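Local coordinates for protein telomerase reverse transcriptase (Takifugu rubripes, PDB 4LMO) that extends telomeres as the reverse transcriptase of telomerase, copying a template within the telomerase RNA, here seen as its RNA-binding domain, at residues A[40-49]-A[65-76]. Sequence-based numbering, arbitrary orientation.
Sequences GRDLIRIVFF and LPRRFFNMVPLF
Gly40 of helix 40-48 comes closest to the partner backbone at Phe76, their CA atoms 4.6 Å apart, while one side of the helix, carrying Ile44 and Phe48, faces helix 67-70, the type I turn from Phe70 to Val73 and the start of helix 73-85. Phe76 enters as a knob among Gly40, Leu43, Ile44 and Phe48. Ile44 CG1 lies over the Phe76 ring face in a CH-pi contact, 4.2 Å from the centroid, whereas Leu43 CD2 meets the ring edge in plane at CD1. Ile44 divides its branches: with CG1 beside the backbone N (chi1 -68°), CG2 is turned to Leu65 CD2 and CD1 reaches the backbone leading into the turn, 3.4 Å from Phe69 O.

Phe48 and Phe49, at and just past the end of the helix, join Phe69 and Phe76 in an aromatic cluster. Phe49 points its edge at the face of Phe69, Phe49 CZ 3.7 Å from Phe69 CG, planes at 69°. Phe69 CE2 sits over one face of Phe48, 3.7 Å from Phe48 CG, the rings obliquely inclined; Met72 SD makes an oblique Met-aromatic contact with Phe48, and Phe48 CE2 meets Phe76 CZ at 3.7 Å. Replacing Phe48 with alanine would probably open a gap between Phe69 and Phe76 and cost the Met72 sulfur this ring contact. Ile200 and Tyr196 of helix 191-220 touch Phe48 and Phe69, respectively.

Leu65 CD2 packs against Phe49 CE2 and lies 4.0 Å from Arg45 NH2, whose hydrogen bond goes to Pro62 O, while Arg45 NH1 forms a salt bridge with Glu50. Apolar packing thus joins helix 40-48 to residues 65-76, of which 65-70 probably contact the RNA template; as often between helices, the fit of rings and branches, rather than polar bonds between the segments, sets their relative position.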
ATOM      1  N   GLY A  40       3.942  -0.300  16.252  1.00 43.87           N
ATOM      2  CA  GLY A  40       3.424   1.038  15.941  1.00 42.33           C
ATOM      3  C   GLY A  40       4.494   2.115  15.897  1.00 41.60           C
ATOM      4  O   GLY A  40       4.513   2.948  14.992  1.00 40.59           O
ATOM      5  N   ARG A  41       5.387   2.081  16.883  1.00 42.06           N
ATOM      6  CA  ARG A  41       6.523   2.993  16.977  1.00 41.79           C
ATOM      7  C   ARG A  41       7.449   2.877  15.758  1.00 39.79           C
ATOM      8  O   ARG A  41       7.938   3.888  15.242  1.00 38.04           O
ATOM      9  CB  ARG A  41       7.263   2.727  18.295  1.00 44.73           C
ATOM     10  CG  ARG A  41       8.741   3.080  18.349  1.00 47.28           C
ATOM     11  CD  ARG A  41       9.441   2.257  19.425  1.00 50.69           C
ATOM     12  NE  ARG A  41       9.810   0.918  18.955  1.00 53.78           N
ATOM     13  CZ  ARG A  41       9.083  -0.189  19.126  1.00 55.35           C
ATOM     14  NH1 ARG A  41       9.528  -1.346  18.650  1.00 56.20           N
ATOM     15  NH2 ARG A  41       7.919  -0.154  19.767  1.00 55.98           N
ATOM     16  N   ASP A  42       7.667   1.644  15.297  1.00 38.71           N
ATOM     17  CA  ASP A  42       8.459   1.384  14.094  1.00 37.34           C
ATOM     18  C   ASP A  42       7.818   2.018  12.860  1.00 35.22           C
ATOM     19  O   ASP A  42       8.510   2.633  12.044  1.00 33.79           O
ATOM     20  CB  ASP A  42       8.649  -0.123  13.872  1.00 38.36           C
ATOM     21  CG  ASP A  42       9.386  -0.803  15.016  1.00 40.00           C
ATOM     22  OD1 ASP A  42      10.419  -0.272  15.479  1.00 40.70           O
ATOM     23  OD2 ASP A  42       8.934  -1.884  15.443  1.00 41.30           O
ATOM     24  N   LEU A  43       6.499   1.874  12.736  1.00 34.00           N
ATOM     25  CA  LEU A  43       5.760   2.427  11.600  1.00 32.86           C
ATOM     26  C   LEU A  43       5.817   3.951  11.553  1.00 31.74           C
ATOM     27  O   LEU A  43       5.993   4.532  10.482  1.00 30.83           O
ATOM     28  CB  LEU A  43       4.305   1.934  11.579  1.00 32.75           C
ATOM     29  CG  LEU A  43       3.477   2.336  10.349  1.00 32.30           C
ATOM     30  CD1 LEU A  43       4.126   1.869   9.051  1.00 31.93           C
ATOM     31  CD2 LEU A  43       2.055   1.813  10.453  1.00 32.87           C
ATOM     32  N   ILE A  44       5.675   4.587  12.713  1.00 31.78           N
ATOM     33  CA  ILE A  44       5.815   6.043  12.827  1.00 31.39           C
ATOM     34  C   ILE A  44       7.173   6.511  12.286  1.00 30.90           C
ATOM     35  O   ILE A  44       7.262   7.539  11.612  1.00 30.73           O
ATOM     36  CB  ILE A  44       5.580   6.518  14.280  1.00 32.08           C
ATOM     37  CG1 ILE A  44       4.108   6.312  14.655  1.00 32.25           C
ATOM     38  CG2 ILE A  44       5.992   7.977  14.459  1.00 31.78           C
ATOM     39  CD1 ILE A  44       3.792   6.530  16.117  1.00 32.76           C
ATOM     40  N   ARG A  45       8.213   5.729  12.566  1.00 30.92           N
ATOM     41  CA  ARG A  45       9.559   5.972  12.047  1.00 31.11           C
ATOM     42  C   ARG A  45       9.619   5.905  10.521  1.00 30.26           C
ATOM     43  O   ARG A  45      10.204   6.779   9.880  1.00 30.38           O
ATOM     44  CB  ARG A  45      10.542   4.963  12.650  1.00 32.28           C
ATOM     45  CG  ARG A  45      10.883   5.228  14.102  1.00 33.59           C
ATOM     46  CD  ARG A  45      12.009   6.239  14.179  1.00 34.63           C
ATOM     47  NE  ARG A  45      11.941   7.050  15.381  1.00 35.12           N
ATOM     48  CZ  ARG A  45      12.719   8.097  15.623  1.00 35.57           C
ATOM     49  NH1 ARG A  45      13.639   8.476  14.744  1.00 35.58           N
ATOM     50  NH2 ARG A  45      12.571   8.769  16.753  1.00 36.56           N
ATOM     51  N   ILE A  46       9.011   4.862   9.957  1.00 29.23           N
ATOM     52  CA  ILE A  46       8.957   4.655   8.512  1.00 28.38           C
ATOM     53  C   ILE A  46       8.176   5.768   7.812  1.00 27.66           C
ATOM     54  O   ILE A  46       8.570   6.229   6.741  1.00 27.95           O
ATOM     55  CB  ILE A  46       8.344   3.275   8.164  1.00 28.27           C
ATOM     56  CG1 ILE A  46       9.184   2.147   8.776  1.00 28.71           C
ATOM     57  CG2 ILE A  46       8.218   3.093   6.653  1.00 27.37           C
ATOM     58  CD1 ILE A  46       8.492   0.799   8.827  1.00 28.85           C
ATOM     59  N   VAL A  47       7.080   6.202   8.428  1.00 27.29           N
ATOM     60  CA  VAL A  47       6.193   7.195   7.821  1.00 26.84           C
ATOM     61  C   VAL A  47       6.715   8.629   7.964  1.00 26.96           C
ATOM     62  O   VAL A  47       6.653   9.405   7.007  1.00 27.17           O
ATOM     63  CB  VAL A  47       4.747   7.081   8.366  1.00 26.76           C
ATOM     64  CG1 VAL A  47       3.832   8.122   7.730  1.00 26.16           C
ATOM     65  CG2 VAL A  47       4.197   5.681   8.123  1.00 26.74           C
ATOM     66  N   PHE A  48       7.245   8.973   9.137  1.00 27.23           N
ATOM     67  CA  PHE A  48       7.546  10.376   9.449  1.00 27.70           C
ATOM     68  C   PHE A  48       9.014  10.744   9.639  1.00 28.75           C
ATOM     69  O   PHE A  48       9.364  11.922   9.538  1.00 29.19           O
ATOM     70  CB  PHE A  48       6.758  10.835  10.682  1.00 27.00           C
ATOM     71  CG  PHE A  48       5.272  10.693  10.542  1.00 26.33           C
ATOM     72  CD1 PHE A  48       4.556  11.512   9.670  1.00 25.75           C
ATOM     73  CD2 PHE A  48       4.582   9.748  11.290  1.00 26.20           C
ATOM     74  CE1 PHE A  48       3.182  11.381   9.540  1.00 25.24           C
ATOM     75  CE2 PHE A  48       3.206   9.615  11.166  1.00 26.09           C
ATOM     76  CZ  PHE A  48       2.506  10.433  10.290  1.00 25.66           C
ATOM     77  N   PHE A  49       9.865   9.757   9.919  1.00 29.52           N
ATOM     78  CA  PHE A  49      11.254  10.033  10.297  1.00 30.11           C
ATOM     79  C   PHE A  49      12.281   9.480   9.302  1.00 30.76           C
ATOM     80  O   PHE A  49      12.582  10.137   8.300  1.00 31.01           O
ATOM     81  CB  PHE A  49      11.525   9.573  11.738  1.00 30.83           C
ATOM     82  CG  PHE A  49      10.714  10.315  12.774  1.00 31.05           C
ATOM     83  CD1 PHE A  49      11.213  11.467  13.377  1.00 31.23           C
ATOM     84  CD2 PHE A  49       9.445   9.867  13.140  1.00 31.06           C
ATOM     85  CE1 PHE A  49      10.468  12.154  14.326  1.00 31.62           C
ATOM     86  CE2 PHE A  49       8.694  10.552  14.088  1.00 31.74           C
ATOM     87  CZ  PHE A  49       9.207  11.698  14.681  1.00 31.60           C
ATOM     88  N   LEU A  65      10.829   9.315  20.572  1.00 47.30           N
ATOM     89  CA  LEU A  65       9.746  10.005  19.878  1.00 45.40           C
ATOM     90  C   LEU A  65       9.295  11.248  20.646  1.00 44.47           C
ATOM     91  O   LEU A  65       9.045  11.167  21.850  1.00 45.01           O
ATOM     92  CB  LEU A  65       8.549   9.070  19.675  1.00 44.79           C
ATOM     93  CG  LEU A  65       8.614   7.975  18.607  1.00 44.41           C
ATOM     94  CD1 LEU A  65       7.436   7.025  18.759  1.00 43.64           C
ATOM     95  CD2 LEU A  65       8.648   8.565  17.204  1.00 43.43           C
ATOM     96  N   PRO A  66       9.194  12.401  19.953  1.00 42.97           N
ATOM     97  CA  PRO A  66       8.579  13.596  20.541  1.00 42.84           C
ATOM     98  C   PRO A  66       7.157  13.299  21.021  1.00 42.82           C
ATOM     99  O   PRO A  66       6.530  12.351  20.539  1.00 42.34           O
ATOM    100  CB  PRO A  66       8.541  14.583  19.371  1.00 41.67           C
ATOM    101  CG  PRO A  66       9.657  14.156  18.485  1.00 41.42           C
ATOM    102  CD  PRO A  66       9.700  12.659  18.591  1.00 41.89           C
ATOM    103  N   ARG A  67       6.657  14.101  21.959  1.00 43.35           N
ATOM    104  CA  ARG A  67       5.350  13.853  22.572  1.00 43.55           C
ATOM    105  C   ARG A  67       4.226  13.753  21.539  1.00 41.40           C
ATOM    106  O   ARG A  67       3.353  12.889  21.652  1.00 40.82           O
ATOM    107  CB  ARG A  67       5.024  14.916  23.628  1.00 46.01           C
ATOM    108  CG  ARG A  67       3.998  14.456  24.653  1.00 48.68           C
ATOM    109  CD  ARG A  67       3.533  15.591  25.552  1.00 51.63           C
ATOM    110  NE  ARG A  67       2.301  15.237  26.258  1.00 54.37           N
ATOM    111  CZ  ARG A  67       1.073  15.553  25.847  1.00 55.89           C
ATOM    112  NH1 ARG A  67       0.890  16.245  24.727  1.00 57.26           N
ATOM    113  NH2 ARG A  67       0.022  15.177  26.561  1.00 56.59           N
ATOM    114  N   ARG A  68       4.269  14.628  20.534  1.00 39.56           N
ATOM    115  CA  ARG A  68       3.288  14.654  19.444  1.00 37.95           C
ATOM    116  C   ARG A  68       3.199  13.303  18.733  1.00 37.22           C
ATOM    117  O   ARG A  68       2.104  12.778  18.515  1.00 36.88           O
ATOM    118  CB  ARG A  68       3.641  15.755  18.437  1.00 37.04           C
ATOM    119  CG  ARG A  68       2.479  16.203  17.560  1.00 36.69           C
ATOM    120  CD  ARG A  68       2.943  17.022  16.364  1.00 35.74           C
ATOM    121  NE  ARG A  68       3.441  18.350  16.725  1.00 35.93           N
ATOM    122  CZ  ARG A  68       2.718  19.469  16.695  1.00 36.34           C
ATOM    123  NH1 ARG A  68       1.440  19.444  16.320  1.00 35.92           N
ATOM    124  NH2 ARG A  68       3.274  20.623  17.042  1.00 36.30           N
ATOM    125  N   PHE A  69       4.357  12.746  18.389  1.00 36.37           N
ATOM    126  CA  PHE A  69       4.430  11.481  17.665  1.00 35.52           C
ATOM    127  C   PHE A  69       4.313  10.269  18.587  1.00 36.18           C
ATOM    128  O   PHE A  69       3.874   9.201  18.156  1.00 35.72           O
ATOM    129  CB  PHE A  69       5.704  11.420  16.816  1.00 34.37           C
ATOM    130  CG  PHE A  69       5.726  12.420  15.688  1.00 33.55           C
ATOM    131  CD1 PHE A  69       6.208  13.712  15.892  1.00 33.34           C
ATOM    132  CD2 PHE A  69       5.252  12.076  14.426  1.00 32.75           C
ATOM    133  CE1 PHE A  69       6.221  14.637  14.857  1.00 32.70           C
ATOM    134  CE2 PHE A  69       5.264  12.995  13.388  1.00 32.25           C
ATOM    135  CZ  PHE A  69       5.750  14.278  13.604  1.00 32.36           C
ATOM    136  N   PHE A  70       4.693  10.443  19.853  1.00 37.34           N
ATOM    137  CA  PHE A  70       4.527   9.392  20.858  1.00 38.63           C
ATOM    138  C   PHE A  70       3.053   9.066  21.092  1.00 38.65           C
ATOM    139  O   PHE A  70       2.693   7.907  21.293  1.00 39.21           O
ATOM    140  CB  PHE A  70       5.199   9.770  22.186  1.00 40.16           C
ATOM    141  CG  PHE A  70       5.034   8.729  23.262  1.00 41.53           C
ATOM    142  CD1 PHE A  70       4.161   8.940  24.328  1.00 42.46           C
ATOM    143  CD2 PHE A  70       5.733   7.525  23.197  1.00 41.85           C
ATOM    144  CE1 PHE A  70       4.001   7.976  25.314  1.00 43.53           C
ATOM    145  CE2 PHE A  70       5.575   6.558  24.178  1.00 42.82           C
ATOM    146  CZ  PHE A  70       4.708   6.785  25.239  1.00 43.85           C
ATOM    147  N   ASN A  71       2.205  10.089  21.062  1.00 38.48           N
ATOM    148  CA  ASN A  71       0.771   9.904  21.257  1.00 38.49           C
ATOM    149  C   ASN A  71       0.074   9.190  20.098  1.00 37.72           C
ATOM    150  O   ASN A  71      -1.055   8.719  20.247  1.00 39.08           O
ATOM    151  CB  ASN A  71       0.095  11.241  21.561  1.00 38.84           C
ATOM    152  CG  ASN A  71       0.481  11.795  22.922  1.00 40.02           C
ATOM    153  OD1 ASN A  71       0.675  12.999  23.077  1.00 40.35           O
ATOM    154  ND2 ASN A  71       0.596  10.916  23.917  1.00 40.66           N
ATOM    155  N   MET A  72       0.758   9.100  18.958  1.00 35.95           N
ATOM    156  CA  MET A  72       0.231   8.426  17.771  1.00 34.77           C
ATOM    157  C   MET A  72       0.474   6.915  17.803  1.00 34.62           C
ATOM    158  O   MET A  72      -0.129   6.173  17.025  1.00 34.43           O
ATOM    159  CB  MET A  72       0.855   9.004  16.496  1.00 33.54           C
ATOM    160  CG  MET A  72       0.732  10.511  16.328  1.00 33.07           C
ATOM    161  SD  MET A  72       1.639  11.054  14.866  1.00 32.28           S
ATOM    162  CE  MET A  72       1.622  12.833  15.085  1.00 32.53           C
ATOM    163  N   VAL A  73       1.359   6.473  18.694  1.00 35.23           N
ATOM    164  CA  VAL A  73       1.734   5.053  18.802  1.00 36.03           C
ATOM    165  C   VAL A  73       0.537   4.089  18.851  1.00 36.57           C
ATOM    166  O   VAL A  73       0.502   3.132  18.072  1.00 36.14           O
ATOM    167  CB  VAL A  73       2.719   4.788  19.976  1.00 36.47           C
ATOM    168  CG1 VAL A  73       2.919   3.293  20.203  1.00 37.08           C
ATOM    169  CG2 VAL A  73       4.060   5.454  19.715  1.00 35.95           C
ATOM    170  N   PRO A  74      -0.451   4.343  19.742  1.00 37.51           N
ATOM    171  CA  PRO A  74      -1.605   3.440  19.846  1.00 38.64           C
ATOM    172  C   PRO A  74      -2.388   3.291  18.541  1.00 38.67           C
ATOM    173  O   PRO A  74      -2.839   2.188  18.221  1.00 39.26           O
ATOM    174  CB  PRO A  74      -2.479   4.108  20.914  1.00 39.25           C
ATOM    175  CG  PRO A  74      -1.517   4.882  21.748  1.00 39.11           C
ATOM    176  CD  PRO A  74      -0.514   5.407  20.764  1.00 38.13           C
ATOM    177  N   LEU A  75      -2.537   4.389  17.803  1.00 38.13           N
ATOM    178  CA  LEU A  75      -3.267   4.390  16.537  1.00 37.43           C
ATOM    179  C   LEU A  75      -2.558   3.607  15.447  1.00 36.93           C
ATOM    180  O   LEU A  75      -3.197   2.898  14.664  1.00 36.44           O
ATOM    181  CB  LEU A  75      -3.512   5.819  16.058  1.00 37.37           C
ATOM    182  CG  LEU A  75      -4.771   6.509  16.576  1.00 38.09           C
ATOM    183  CD1 LEU A  75      -4.861   7.926  16.027  1.00 37.59           C
ATOM    184  CD2 LEU A  75      -6.001   5.697  16.206  1.00 38.33           C
ATOM    185  N   PHE A  76      -1.237   3.746  15.394  1.00 36.40           N
ATOM    186  CA  PHE A  76      -0.441   3.061  14.385  1.00 35.89           C
ATOM    187  C   PHE A  76      -0.207   1.598  14.758  1.00 37.00           C
ATOM    188  O   PHE A  76      -0.051   0.748  13.877  1.00 37.53           O
ATOM    189  CB  PHE A  76       0.865   3.813  14.119  1.00 34.80           C
ATOM    190  CG  PHE A  76       0.691   5.035  13.254  1.00 33.65           C
ATOM    191  CD1 PHE A  76       0.855   4.957  11.874  1.00 32.46           C
ATOM    192  CD2 PHE A  76       0.351   6.264  13.815  1.00 33.47           C
ATOM    193  CE1 PHE A  76       0.689   6.076  11.072  1.00 31.67           C
ATOM    194  CE2 PHE A  76       0.184   7.390  13.016  1.00 32.93           C
ATOM    195  CZ  PHE A  76       0.355   7.295  11.644  1.00 31.94           C
TER